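Local atomic coordinates of periplasmic beta-glucosidase (Pseudomonas aeruginosa, PDB entry 6R5T), a protein that probably hydrolyses terminal, non-reducing beta-D-glucosyl residues in the periplasm, releasing beta-D-glucose, as a member of glycoside hydrolase family 3. Residues I20-L25 with R312-V317; D145-S150 with R674-V679; T636-V641 with E688-L693. The protein carries 1 engineered substitution. All coordinates share one frame; numbering follows the deposited sequence.

Interaction 1. Residues I20-L25 with R312-V317; sequences IGQLRL and RACRDV
The flat carboxamide of Q22 meets V317 across this contact, its OE1 lying 3.6 Å from V317 CG1. The methyl can offer only van der Waals contact; the hydrogen bond of OE1 comes from K321 NZ. The other flat group, the guanidinium of R315, has D316 at its edge and in its plane: NH1 donates to D316 OD1 over 2.8 Å at 161°, reaching the anti side of that oxygen from 30° outside the carboxylate plane. R315 points away from residues 20-25, and neither it nor D316 touches them.

The apolar part of the contact centres on L23. With CG set beside its own backbone N (chi1 -49°), L23 reaches the helix backbone, and CD2 sits 3.4 Å from A313 C and 3.5 Å from C314 N, pressed against the peptide link. A313 suits this spot because its single methyl permits such an approach while still touching the leucine, CB to CD2 at 3.6 Å. One turn on, V317 spreads its branches about the carbonyl oxygen of Q22, with CG1 at 3.5 Å and CG2 at 3.6 Å from Q22 O; CG2 meets L23 CD2 (4.0 Å) while CG1 touches the Q22 chain, so the beta-branched residue serves two neighbours.

All of this is buried packing in the TIM-barrel domain. Residues 20-25 run from helix 16-22 into strand 24-26, bonded to neighbouring strand 286-287 through L23 and N286. Helix 307-323 lies outside, with V317 on L251 of strand 251-253, C314 on M11 of helix 2-12, and L23 also touching L296 of helix 291-301.

Interaction 2. Residues D145-S150 with R674-V679; sequences DTYLTS and RGFRKV
Y147 lays one face of its ring over the backbone of R674, whose CA stands 4.1 Å from the ring centroid and 13° off the ring normal, a CH-pi contact. The same face also meets the start of the next peptide, R674 C lying 3.7 Å above the ring plane toward the rim. A tyrosine fits well: its flat face rests on a backbone, and its hydroxyl stays beside polar groups. CG lies opposite the backbone N, which carries the ring from helix 146-161 toward the strand. From Y147 OH a water 3.2 Å away continues the link, accepting from F676 N, also at 3.2 Å.

R674 contributes mainly its backbone, with CD also near the ring; its guanidinium turns to D697 O through NE. Together with G675 it forms a classic beta bulge opposite L657 of strand 651-660, in the edge strand 672-681 of the fibronectin type III-like domain. The contact thus joins that domain to the TIM-barrel domain, helix 146-150 crossing strand 674-679 at 63° with axes 8.9 Å apart.

F676 is the apolar partner. Its CG occupies the crowded position between backbone N and carbonyl carbon (chi1 60°), and F676 CE2 comes to the edge of the Y147 ring, in that ring's plane, 4.0 Å from Y147 CE1. The L148 and F676 side chains cross at about a right angle, L148 CD1 3.7 Å from F676 CE2, and W98 packs edge-to-face with the phenyl ring. At the start of the helix, D145 is the N-cap, its OD2 accepting from L148 N over 2.8 Å.

Interaction 3. Residues T636-V641 with E688-L693; sequences TLEARV and EIVFRL
The side chains of R640 and V690 run alongside each other in the same direction, on one face of an antiparallel strand pair in the beta-sandwich of the fibronectin type III-like domain. V690 CG2 stands 3.8 Å above the guanidinium plane of R640, over its centre, so the valine methyl packs against the flat face of the guanidinium. The extended chain of R640 lets the guanidinium bridge two acids. E638, two residues earlier on the same strand, offers OE1 in the guanidinium plane, 2.8 Å from NH2. E688 is turned differently, its carboxylate plane 79° from the guanidinium; its OE1 forms a salt bridge to R640 NH1 through a weak hydrogen bond whose 2.5 Å length is doubtfully short.

The register is set by six backbone bonds: L637 with L693, A639 with F691 and V641 with I689 are hydrogen-bonded pairs, alternating with the non-hydrogen-bonded pairs E638-R692 and R640-V690. The hydrogen-bonded residues all face the buried side, where apolar types belong. L637 and L693 run alongside each other, CD2 to CD1 at 4.0 Å, and V641 and I689 likewise. A639, small beside the bulky F691, also touches L657 of the facing strand 651-660. At the exposed end T636 crosses R692 at about a right angle, CG2 3.6 Å from NE. On the buried side, I689 CG2 sits 3.5 Å above the F691 ring plane, offset toward its rim.

Interaction 1 is wholly buried within the TIM-barrel domain and rests on aliphatic side chains against a helix backbone. Interaction 2, partly buried, joins that domain to the fibronectin type III-like one and mixes ring, backbone and water contacts. Interaction 3 is two-sided: backbone bonds with an apolar face inward and charged pairs on the outer face. Interactions 2 and 3 touch through strands 672-681 and 686-694, consecutive in the chain but in different sheets, whose side chains meet between them: the F691 ring reaches the backbone of G675 and F676, and R677 lies against V690 and F691. Interaction 1 stands apart, its centre 37 Å from that of interaction 2 and 48 Å from that of interaction 3.

Interaction 1. Residues I20-L25 with R312-V317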
loop_
_atom_site.group_PDB
_atom_site.type_symbol
_atom_site.label_atom_id
_atom_site.label_comp_id
_atom_site.label_asym_id
_atom_site.label_seq_id
_atom_site.Cartn_x
_atom_site.Cartn_y
_atom_site.Cartn_z
ATOM N N ILE A 20 13.434 -40.138 -1.723
ATOM C CA ILE A 20 13.708 -38.783 -2.268
ATOM C C ILE A 20 13.132 -38.664 -3.676
ATOM O O ILE A 20 12.611 -37.556 -4.013
ATOM C CB ILE A 20 15.205 -38.498 -2.213
ATOM C CG1 ILE A 20 15.643 -38.411 -0.750
ATOM C CG2 ILE A 20 15.524 -37.240 -3.033
ATOM C CD1 ILE A 20 17.145 -38.450 -0.551
ATOM N N GLY A 21 13.136 -39.735 -4.478
ATOM C CA GLY A 21 12.520 -39.679 -5.818
ATOM C C GLY A 21 11.049 -39.285 -5.761
ATOM O O GLY A 21 10.549 -38.618 -6.657
ATOM N N GLN A 22 10.342 -39.725 -4.742
ATOM C CA GLN A 22 8.901 -39.429 -4.565
ATOM C C GLN A 22 8.665 -37.924 -4.425
ATOM O O GLN A 22 7.536 -37.488 -4.758
ATOM C CB GLN A 22 8.323 -40.150 -3.369
ATOM C CG GLN A 22 8.202 -41.664 -3.669
ATOM C CD GLN A 22 7.288 -41.904 -4.837
ATOM O OE1 GLN A 22 6.102 -41.555 -4.768
ATOM N NE2 GLN A 22 7.824 -42.446 -5.927
ATOM N N LEU A 23 9.676 -37.183 -4.006
ATOM C CA LEU A 23 9.493 -35.743 -3.683
ATOM C C LEU A 23 9.671 -34.904 -4.944
ATOM O O LEU A 23 9.470 -33.670 -4.871
ATOM C CB LEU A 23 10.481 -35.328 -2.598
ATOM C CG LEU A 23 10.538 -36.243 -1.368
ATOM C CD1 LEU A 23 11.486 -35.662 -0.363
ATOM C CD2 LEU A 23 9.146 -36.492 -0.777
ATOM N N ARG A 24 9.994 -35.517 -6.071
ATOM C CA ARG A 24 10.362 -34.760 -7.275
ATOM C C ARG A 24 9.150 -34.589 -8.167
ATOM O O ARG A 24 8.564 -35.595 -8.612
ATOM C CB ARG A 24 11.463 -35.505 -8.012
ATOM C CG ARG A 24 12.027 -34.723 -9.163
ATOM C CD ARG A 24 13.248 -35.425 -9.695
ATOM N NE ARG A 24 13.781 -34.776 -10.870
ATOM C CZ ARG A 24 14.235 -35.393 -11.952
ATOM N NH1 ARG A 24 14.208 -36.708 -12.015
ATOM N NH2 ARG A 24 14.709 -34.697 -12.975
ATOM N N LEU A 25 8.758 -33.318 -8.386
ATOM C CA LEU A 25 7.629 -32.950 -9.255
ATOM C C LEU A 25 8.190 -32.174 -10.439
ATOM O O LEU A 25 8.811 -31.138 -10.223
ATOM C CB LEU A 25 6.678 -32.095 -8.432
ATOM C CG LEU A 25 5.590 -31.366 -9.196
ATOM C CD1 LEU A 25 4.676 -32.346 -9.874
ATOM C CD2 LEU A 25 4.785 -30.475 -8.219
ATOM N N ARG A 312 8.850 -37.846 6.472
ATOM C CA ARG A 312 7.587 -37.067 6.586
ATOM C C ARG A 312 7.138 -36.735 5.173
ATOM O O ARG A 312 5.967 -36.965 4.846
ATOM C CB ARG A 312 7.849 -35.777 7.363
ATOM C CG ARG A 312 6.631 -34.873 7.488
ATOM C CD ARG A 312 7.095 -33.433 7.705
ATOM N NE ARG A 312 7.384 -32.834 6.380
ATOM C CZ ARG A 312 8.488 -32.163 6.065
ATOM N NH1 ARG A 312 9.449 -31.991 6.979
ATOM N NH2 ARG A 312 8.614 -31.661 4.842
ATOM N N ALA A 313 8.075 -36.245 4.372
ATOM C CA ALA A 313 7.831 -35.727 3.016
ATOM C C ALA A 313 7.349 -36.873 2.138
ATOM O O ALA A 313 6.326 -36.782 1.443
ATOM C CB ALA A 313 9.054 -35.049 2.497
ATOM N N CYS A 314 8.063 -38.014 2.192
ATOM C CA CYS A 314 7.703 -39.193 1.392
ATOM C C CYS A 314 6.340 -39.758 1.808
ATOM O O CYS A 314 5.517 -40.046 0.940
ATOM C CB CYS A 314 8.803 -40.230 1.570
ATOM S SG CYS A 314 8.483 -41.695 0.559
ATOM N N ARG A 315 6.071 -39.879 3.109
ATOM C CA ARG A 315 4.789 -40.386 3.586
ATOM C C ARG A 315 3.649 -39.533 3.022
ATOM O O ARG A 315 2.662 -40.083 2.588
ATOM C CB ARG A 315 4.713 -40.418 5.111
ATOM C CG ARG A 315 3.360 -40.812 5.680
ATOM C CD ARG A 315 2.463 -39.580 5.960
ATOM N NE ARG A 315 1.052 -39.927 6.100
ATOM C CZ ARG A 315 0.020 -39.114 5.869
ATOM N NH1 ARG A 315 0.192 -37.863 5.449
ATOM N NH2 ARG A 315 -1.208 -39.579 6.015
ATOM N N ASP A 316 3.840 -38.218 2.973
ATOM C CA ASP A 316 2.772 -37.338 2.476
ATOM C C ASP A 316 2.535 -37.592 0.989
ATOM O O ASP A 316 1.361 -37.573 0.556
ATOM C CB ASP A 316 3.098 -35.878 2.802
ATOM C CG ASP A 316 3.042 -35.500 4.266
ATOM O OD1 ASP A 316 2.547 -36.322 5.061
ATOM O OD2 ASP A 316 3.541 -34.380 4.600
ATOM N N VAL A 317 3.592 -37.815 0.196
ATOM C CA VAL A 317 3.387 -38.096 -1.237
ATOM C C VAL A 317 2.626 -39.427 -1.385
ATOM O O VAL A 317 1.674 -39.505 -2.176
ATOM C CB VAL A 317 4.726 -38.110 -1.981
ATOM C CG1 VAL A 317 4.529 -38.584 -3.412
ATOM C CG2 VAL A 317 5.351 -36.707 -1.950
#

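Interaction 2. Residues D145-S150 with R674-V679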
loop_
_atom_site.group_PDB
_atom_site.type_symbol
_atom_site.label_atom_id
_atom_site.label_comp_id
_atom_site.label_asym_id
_atom_site.label_seq_id
_atom_site.Cartn_x
_atom_site.Cartn_y
_atom_site.Cartn_z
ATOM N N ASP A 145 -13.269 -10.205 -0.092
ATOM C CA ASP A 145 -13.942 -10.540 1.183
ATOM C C ASP A 145 -13.544 -11.894 1.763
ATOM O O ASP A 145 -13.619 -12.918 1.075
ATOM C CB ASP A 145 -15.453 -10.516 1.032
ATOM C CG ASP A 145 -16.106 -10.739 2.387
ATOM O OD1 ASP A 145 -15.895 -9.906 3.318
ATOM O OD2 ASP A 145 -16.833 -11.742 2.471
ATOM N N THR A 146 -13.252 -11.875 3.045
ATOM C CA THR A 146 -12.774 -13.106 3.737
ATOM C C THR A 146 -13.918 -14.119 3.834
ATOM O O THR A 146 -13.695 -15.305 3.617
ATOM C CB THR A 146 -12.226 -12.732 5.100
ATOM O OG1 THR A 146 -11.189 -11.771 4.933
ATOM C CG2 THR A 146 -11.746 -13.950 5.825
ATOM N N TYR A 147 -15.115 -13.688 4.228
ATOM C CA TYR A 147 -16.282 -14.580 4.357
ATOM C C TYR A 147 -16.574 -15.289 3.040
ATOM O O TYR A 147 -16.703 -16.557 2.970
ATOM C CB TYR A 147 -17.464 -13.842 4.971
ATOM C CG TYR A 147 -18.687 -14.671 5.177
ATOM C CD1 TYR A 147 -19.617 -14.816 4.182
ATOM C CD2 TYR A 147 -18.906 -15.281 6.390
ATOM C CE1 TYR A 147 -20.730 -15.645 4.338
ATOM C CE2 TYR A 147 -20.036 -16.059 6.582
ATOM C CZ TYR A 147 -20.933 -16.251 5.571
ATOM O OH TYR A 147 -22.028 -16.994 5.960
ATOM N N LEU A 148 -16.756 -14.522 1.981
ATOM C CA LEU A 148 -17.166 -15.076 0.703
ATOM C C LEU A 148 -16.016 -15.972 0.183
ATOM O O LEU A 148 -16.319 -17.080 -0.296
ATOM C CB LEU A 148 -17.478 -13.943 -0.264
ATOM C CG LEU A 148 -17.882 -14.409 -1.645
ATOM C CD1 LEU A 148 -19.121 -15.314 -1.583
ATOM C CD2 LEU A 148 -18.166 -13.205 -2.510
ATOM N N THR A 149 -14.772 -15.488 0.207
ATOM C CA THR A 149 -13.668 -16.289 -0.341
ATOM C C THR A 149 -13.510 -17.596 0.470
ATOM O O THR A 149 -13.253 -18.668 -0.153
ATOM C CB THR A 149 -12.371 -15.501 -0.388
ATOM O OG1 THR A 149 -12.568 -14.441 -1.338
ATOM C CG2 THR A 149 -11.176 -16.360 -0.754
ATOM N N SER A 150 -13.691 -17.539 1.777
ATOM C CA SER A 150 -13.610 -18.752 2.645
ATOM C C SER A 150 -14.705 -19.746 2.239
ATOM O O SER A 150 -14.429 -20.964 2.112
ATOM C CB SER A 150 -13.652 -18.429 4.073
ATOM O OG SER A 150 -12.508 -17.680 4.426
ATOM N N ARG A 674 -21.384 -11.300 6.666
ATOM C CA ARG A 674 -21.626 -12.483 7.512
ATOM C C ARG A 674 -22.783 -13.311 6.963
ATOM O O ARG A 674 -23.100 -14.314 7.572
ATOM C CB ARG A 674 -21.858 -12.128 8.981
ATOM C CG ARG A 674 -20.610 -11.700 9.720
ATOM C CD ARG A 674 -19.650 -12.840 9.811
ATOM N NE ARG A 674 -18.483 -12.513 10.597
ATOM C CZ ARG A 674 -17.327 -12.149 10.125
ATOM N NH1 ARG A 674 -17.162 -11.958 8.826
ATOM N NH2 ARG A 674 -16.313 -12.011 10.978
ATOM N N GLY A 675 -23.351 -12.989 5.813
ATOM C CA GLY A 675 -24.303 -13.890 5.183
ATOM C C GLY A 675 -24.798 -13.303 3.894
ATOM O O GLY A 675 -24.615 -12.086 3.668
ATOM N N PHE A 676 -25.367 -14.139 3.059
ATOM C CA PHE A 676 -25.990 -13.635 1.834
ATOM C C PHE A 676 -26.972 -14.668 1.306
ATOM O O PHE A 676 -26.898 -15.852 1.699
ATOM C CB PHE A 676 -24.953 -13.288 0.769
ATOM C CG PHE A 676 -24.075 -14.418 0.327
ATOM C CD1 PHE A 676 -24.472 -15.245 -0.706
ATOM C CD2 PHE A 676 -22.869 -14.644 0.978
ATOM C CE1 PHE A 676 -23.618 -16.254 -1.131
ATOM C CE2 PHE A 676 -22.045 -15.693 0.590
ATOM C CZ PHE A 676 -22.443 -16.487 -0.466
ATOM N N ARG A 677 -27.885 -14.181 0.489
ATOM C CA ARG A 677 -28.899 -15.070 -0.139
ATOM C C ARG A 677 -29.100 -14.557 -1.548
ATOM O O ARG A 677 -29.567 -13.410 -1.707
ATOM C CB ARG A 677 -30.234 -15.087 0.607
ATOM C CG ARG A 677 -31.013 -16.404 0.519
ATOM C CD ARG A 677 -30.405 -17.494 1.432
ATOM N NE ARG A 677 -30.735 -17.432 2.868
ATOM C CZ ARG A 677 -29.869 -17.368 3.878
ATOM N NH1 ARG A 677 -28.550 -17.327 3.697
ATOM N NH2 ARG A 677 -30.346 -17.343 5.111
ATOM N N LYS A 678 -28.828 -15.387 -2.531
ATOM C CA LYS A 678 -29.199 -15.024 -3.901
ATOM C C LYS A 678 -30.595 -15.576 -4.148
ATOM O O LYS A 678 -30.814 -16.776 -3.924
ATOM C CB LYS A 678 -28.223 -15.605 -4.887
ATOM C CG LYS A 678 -28.540 -15.181 -6.300
ATOM C CD LYS A 678 -27.457 -15.574 -7.206
ATOM C CE LYS A 678 -27.453 -14.896 -8.544
ATOM N NZ LYS A 678 -26.629 -15.817 -9.380
ATOM N N VAL A 679 -31.466 -14.729 -4.670
ATOM C CA VAL A 679 -32.896 -15.056 -4.812
ATOM C C VAL A 679 -33.345 -14.645 -6.189
ATOM O O VAL A 679 -33.215 -13.448 -6.532
ATOM C CB VAL A 679 -33.706 -14.360 -3.711
ATOM C CG1 VAL A 679 -35.150 -14.761 -3.804
ATOM C CG2 VAL A 679 -33.119 -14.631 -2.323
HETATM O O HOH W 1 -24.680 -17.071 4.107
#

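Interaction 3. Residues T636-V641 with E688-L693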
loop_
_atom_site.group_PDB
_atom_site.type_symbol
_atom_site.label_atom_id
_atom_site.label_comp_id
_atom_site.label_asym_id
_atom_site.label_seq_id
_atom_site.Cartn_x
_atom_site.Cartn_y
_atom_site.Cartn_z
ATOM N N THR A 636 -28.595 -18.728 19.021
ATOM C CA THR A 636 -28.641 -18.172 17.647
ATOM C C THR A 636 -29.700 -17.090 17.638
ATOM O O THR A 636 -30.720 -17.163 18.365
ATOM C CB THR A 636 -28.913 -19.282 16.628
ATOM O OG1 THR A 636 -27.714 -20.057 16.609
ATOM C CG2 THR A 636 -29.151 -18.814 15.216
ATOM N N LEU A 637 -29.432 -16.090 16.815
ATOM C CA LEU A 637 -30.310 -14.952 16.519
ATOM C C LEU A 637 -30.767 -15.136 15.071
ATOM O O LEU A 637 -29.957 -15.656 14.244
ATOM C CB LEU A 637 -29.431 -13.698 16.682
ATOM C CG LEU A 637 -30.146 -12.363 16.580
ATOM C CD1 LEU A 637 -30.278 -11.747 17.955
ATOM C CD2 LEU A 637 -29.413 -11.417 15.647
ATOM N N GLU A 638 -31.994 -14.720 14.772
ATOM C CA GLU A 638 -32.470 -14.594 13.364
ATOM C C GLU A 638 -32.619 -13.115 12.989
ATOM O O GLU A 638 -33.187 -12.323 13.760
ATOM C CB GLU A 638 -33.774 -15.368 13.170
ATOM C CG GLU A 638 -33.608 -16.869 13.333
ATOM C CD GLU A 638 -34.916 -17.635 13.212
ATOM O OE1 GLU A 638 -35.993 -16.984 13.231
ATOM O OE2 GLU A 638 -34.847 -18.872 13.059
ATOM N N ALA A 639 -32.223 -12.792 11.755
ATOM C CA ALA A 639 -32.432 -11.491 11.101
ATOM C C ALA A 639 -33.337 -11.767 9.918
ATOM O O ALA A 639 -32.959 -12.601 9.047
ATOM C CB ALA A 639 -31.112 -10.917 10.696
ATOM N N ARG A 640 -34.511 -11.143 9.921
ATOM C CA ARG A 640 -35.493 -11.400 8.863
ATOM C C ARG A 640 -35.759 -10.162 8.038
ATOM O O ARG A 640 -35.941 -9.044 8.572
ATOM C CB ARG A 640 -36.815 -11.892 9.451
ATOM C CG ARG A 640 -36.731 -13.298 10.007
ATOM C CD ARG A 640 -38.098 -13.814 10.450
ATOM N NE ARG A 640 -37.888 -15.086 11.135
ATOM C CZ ARG A 640 -38.529 -16.220 10.873
ATOM N NH1 ARG A 640 -39.507 -16.263 9.982
ATOM N NH2 ARG A 640 -38.216 -17.312 11.551
ATOM N N VAL A 641 -35.871 -10.396 6.737
ATOM C CA VAL A 641 -36.268 -9.344 5.799
ATOM C C VAL A 641 -37.047 -10.013 4.666
ATOM O O VAL A 641 -36.736 -11.169 4.339
ATOM C CB VAL A 641 -35.019 -8.593 5.326
ATOM C CG1 VAL A 641 -34.143 -9.453 4.411
ATOM C CG2 VAL A 641 -35.368 -7.272 4.748
ATOM N N GLU A 688 -39.382 -14.345 2.055
ATOM C CA GLU A 688 -38.886 -14.066 3.414
ATOM C C GLU A 688 -37.502 -14.692 3.500
ATOM O O GLU A 688 -37.309 -15.876 3.201
ATOM C CB GLU A 688 -39.772 -14.626 4.543
ATOM C CG GLU A 688 -39.256 -14.069 5.891
ATOM C CD GLU A 688 -40.042 -14.152 7.191
ATOM O OE1 GLU A 688 -40.110 -15.241 7.776
ATOM O OE2 GLU A 688 -40.468 -13.088 7.697
ATOM N N ILE A 689 -36.532 -13.872 3.841
ATOM C CA ILE A 689 -35.138 -14.319 4.007
ATOM C C ILE A 689 -34.883 -14.316 5.502
ATOM O O ILE A 689 -35.236 -13.305 6.197
ATOM C CB ILE A 689 -34.202 -13.410 3.210
ATOM C CG1 ILE A 689 -34.571 -13.503 1.729
ATOM C CG2 ILE A 689 -32.765 -13.795 3.446
ATOM C CD1 ILE A 689 -34.088 -12.397 0.916
ATOM N N VAL A 690 -34.370 -15.439 5.982
ATOM C CA VAL A 690 -34.003 -15.603 7.399
ATOM C C VAL A 690 -32.514 -15.880 7.453
ATOM O O VAL A 690 -32.067 -16.878 6.870
ATOM C CB VAL A 690 -34.801 -16.748 8.022
ATOM C CG1 VAL A 690 -34.495 -16.847 9.496
ATOM C CG2 VAL A 690 -36.284 -16.587 7.753
ATOM N N PHE A 691 -31.756 -14.963 8.022
ATOM C CA PHE A 691 -30.339 -15.174 8.314
ATOM C C PHE A 691 -30.244 -15.637 9.747
ATOM O O PHE A 691 -30.869 -15.025 10.615
ATOM C CB PHE A 691 -29.567 -13.876 8.109
ATOM C CG PHE A 691 -29.551 -13.386 6.697
ATOM C CD1 PHE A 691 -28.720 -14.002 5.773
ATOM C CD2 PHE A 691 -30.291 -12.310 6.282
ATOM C CE1 PHE A 691 -28.648 -13.543 4.471
ATOM C CE2 PHE A 691 -30.207 -11.843 4.980
ATOM C CZ PHE A 691 -29.385 -12.463 4.077
ATOM N N ARG A 692 -29.333 -16.565 9.976
ATOM C CA ARG A 692 -28.961 -17.009 11.326
ATOM C C ARG A 692 -27.598 -16.418 11.688
ATOM O O ARG A 692 -26.685 -16.395 10.825
ATOM C CB ARG A 692 -28.904 -18.535 11.367
ATOM C CG ARG A 692 -30.273 -19.192 11.360
ATOM C CD ARG A 692 -30.206 -20.708 11.571
ATOM N NE ARG A 692 -29.166 -21.116 12.511
ATOM C CZ ARG A 692 -29.143 -22.256 13.189
ATOM N NH1 ARG A 692 -30.121 -23.126 13.055
ATOM N NH2 ARG A 692 -28.142 -22.534 14.009
ATOM N N LEU A 693 -27.512 -15.877 12.901
ATOM C CA LEU A 693 -26.254 -15.366 13.469
ATOM C C LEU A 693 -26.036 -16.000 14.841
ATOM O O LEU A 693 -26.986 -16.049 15.642
ATOM C CB LEU A 693 -26.360 -13.849 13.628
ATOM C CG LEU A 693 -26.376 -13.062 12.315
ATOM C CD1 LEU A 693 -26.776 -11.605 12.584
ATOM C CD2 LEU A 693 -25.014 -13.170 11.646
#